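Local coordinates for protein putative modification methylase (Thermus thermophilus, PDB 2ZIG) that probably methylates DNA, transferring a methyl group from S-adenosyl-L-methionine to the exocyclic N4 of cytosine, at residues B[44-49]-B[240-245]. Sequence-based numbering, arbitrary orientation.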
loop_
_atom_site.group_PDB
_atom_site.type_symbol
_atom_site.label_atom_id
_atom_site.label_comp_id
_atom_site.label_asym_id
_atom_site.label_seq_id
_atom_site.Cartn_x
_atom_site.Cartn_y
_atom_site.Cartn_z
ATOM N N VAL B 44 -17.552 -8.022 -3.367
ATOM C CA VAL B 44 -17.516 -7.847 -1.922
ATOM C C VAL B 44 -16.832 -6.507 -1.601
ATOM O O VAL B 44 -15.735 -6.225 -2.079
ATOM C CB VAL B 44 -16.708 -8.972 -1.229
ATOM C CG1 VAL B 44 -16.659 -8.729 0.270
ATOM C CG2 VAL B 44 -17.326 -10.331 -1.532
ATOM N N VAL B 45 -17.488 -5.670 -0.811
ATOM C CA VAL B 45 -16.885 -4.406 -0.411
ATOM C C VAL B 45 -16.969 -4.411 1.098
ATOM O O VAL B 45 -18.052 -4.589 1.668
ATOM C CB VAL B 45 -17.654 -3.197 -0.955
ATOM C CG1 VAL B 45 -17.028 -1.894 -0.428
ATOM C CG2 VAL B 45 -17.637 -3.222 -2.468
ATOM N N THR B 46 -15.837 -4.230 1.762
ATOM C CA THR B 46 -15.870 -4.247 3.213
ATOM C C THR B 46 -14.639 -3.645 3.863
ATOM O O THR B 46 -13.630 -3.375 3.216
ATOM C CB THR B 46 -16.039 -5.695 3.732
ATOM O OG1 THR B 46 -16.215 -5.682 5.154
ATOM C CG2 THR B 46 -14.810 -6.528 3.384
ATOM N N SER B 47 -14.744 -3.448 5.167
ATOM C CA SER B 47 -13.659 -2.907 5.960
ATOM C C SER B 47 -13.466 -3.871 7.129
ATOM O O SER B 47 -14.427 -4.225 7.819
ATOM C CB SER B 47 -14.038 -1.521 6.480
ATOM O OG SER B 47 -12.948 -0.918 7.150
ATOM N N PRO B 48 -12.225 -4.323 7.355
ATOM C CA PRO B 48 -11.976 -5.248 8.465
ATOM C C PRO B 48 -12.372 -4.600 9.787
ATOM O O PRO B 48 -12.093 -3.429 10.021
ATOM C CB PRO B 48 -10.480 -5.533 8.355
ATOM C CG PRO B 48 -9.937 -4.282 7.711
ATOM C CD PRO B 48 -10.974 -3.955 6.671
ATOM N N PRO B 49 -13.047 -5.356 10.663
ATOM C CA PRO B 49 -13.482 -4.836 11.963
ATOM C C PRO B 49 -12.299 -4.681 12.895
ATOM O O PRO B 49 -12.154 -5.456 13.838
ATOM C CB PRO B 49 -14.442 -5.913 12.447
ATOM C CG PRO B 49 -13.767 -7.163 11.962
ATOM C CD PRO B 49 -13.356 -6.793 10.544
ATOM N N LEU B 240 -21.734 -8.332 -1.466
ATOM C CA LEU B 240 -21.598 -8.801 -0.098
ATOM C C LEU B 240 -20.613 -8.034 0.765
ATOM O O LEU B 240 -19.545 -7.651 0.303
ATOM C CB LEU B 240 -21.178 -10.271 -0.097
ATOM C CG LEU B 240 -20.671 -10.801 1.250
ATOM C CD1 LEU B 240 -21.807 -10.798 2.265
ATOM C CD2 LEU B 240 -20.125 -12.194 1.079
ATOM N N ASP B 241 -20.990 -7.814 2.022
ATOM C CA ASP B 241 -20.118 -7.168 2.998
ATOM C C ASP B 241 -20.168 -8.090 4.226
ATOM O O ASP B 241 -21.182 -8.151 4.920
ATOM C CB ASP B 241 -20.633 -5.773 3.381
ATOM C CG ASP B 241 -19.659 -5.016 4.271
ATOM O OD1 ASP B 241 -18.879 -5.670 4.991
ATOM O OD2 ASP B 241 -19.669 -3.764 4.269
ATOM N N PRO B 242 -19.079 -8.829 4.495
ATOM C CA PRO B 242 -18.949 -9.763 5.622
ATOM C C PRO B 242 -18.911 -9.082 6.996
ATOM O O PRO B 242 -19.122 -9.734 8.028
ATOM C CB PRO B 242 -17.629 -10.478 5.331
ATOM C CG PRO B 242 -17.428 -10.299 3.866
ATOM C CD PRO B 242 -17.888 -8.900 3.634
ATOM N N PHE B 243 -18.620 -7.780 7.007
ATOM C CA PHE B 243 -18.539 -7.006 8.244
ATOM C C PHE B 243 -19.362 -5.742 8.057
ATOM O O PHE B 243 -18.841 -4.625 8.151
ATOM C CB PHE B 243 -17.082 -6.634 8.532
ATOM C CG PHE B 243 -16.139 -7.805 8.500
ATOM C CD1 PHE B 243 -15.199 -7.929 7.485
ATOM C CD2 PHE B 243 -16.193 -8.785 9.484
ATOM C CE1 PHE B 243 -14.318 -9.012 7.449
ATOM C CE2 PHE B 243 -15.316 -9.879 9.461
ATOM C CZ PHE B 243 -14.376 -9.990 8.439
ATOM N N ALA B 244 -20.656 -5.937 7.822
ATOM C CA ALA B 244 -21.600 -4.861 7.529
ATOM C C ALA B 244 -21.775 -3.672 8.476
ATOM O O ALA B 244 -22.118 -2.579 8.021
ATOM C CB ALA B 244 -22.963 -5.470 7.228
ATOM N N GLY B 245 -21.559 -3.858 9.775
ATOM C CA GLY B 245 -21.736 -2.743 10.687
ATOM C C GLY B 245 -23.122 -2.153 10.477
ATOM O O GLY B 245 -24.108 -2.900 10.447
HETATM O O HOH W 1 -17.640 -2.970 6.285
#
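At the C-terminal ends of two neighbouring parallel strands in the Rossmann-like methyltransferase sheet, Thr46-Ser47-Pro48-Pro49, whose last three residues match the start of the (D/N/S)PP(Y/F) signature of amino-methyltransferases, meets the Asp241-Pro242-Phe243 turn, which leads into the FxGxG cofactor-binding motif that starts at Phe243. The strands are joined by Val45 N to Leu240 O at 3.1 Å, and Val44 packs its CG1 on Pro242 CD at 3.6 Å. Past this pair, side chains take over the bridging. Thr46 OG1, set anti to the backbone N (chi1 -174°), donates to Asp241 OD1 at 2.7 Å, approaching from above the carboxylate plane. From the opposite face, Phe243 N reaches the same oxygen at 2.9 Å on its anti side, closing an Asx turn. Asp241 OD2 binds Thr249 OG1 and lies beside a water, which accepts from Ser47 N at 3.1 Å and is 2.8 Å from Phe243 O. Further out, Pro49 lays CD over the centre of the Phe243 ring, 3.5 Å from the centroid and 9° off its normal, a CH-pi contact; Thr46 OG1 sits at the ring's edge, 3.4 Å from CD1. Phe243 also touches Ala29, part of the S-adenosyl-L-methionine site, which is empty in this chain. One buried carboxylate thus ties the two motifs together: its paired donors would fix the rotation of the group and favour its charged form, while Pro49-Phe243 packing sets the Pro-Pro loop beside the ring that touches Ala29.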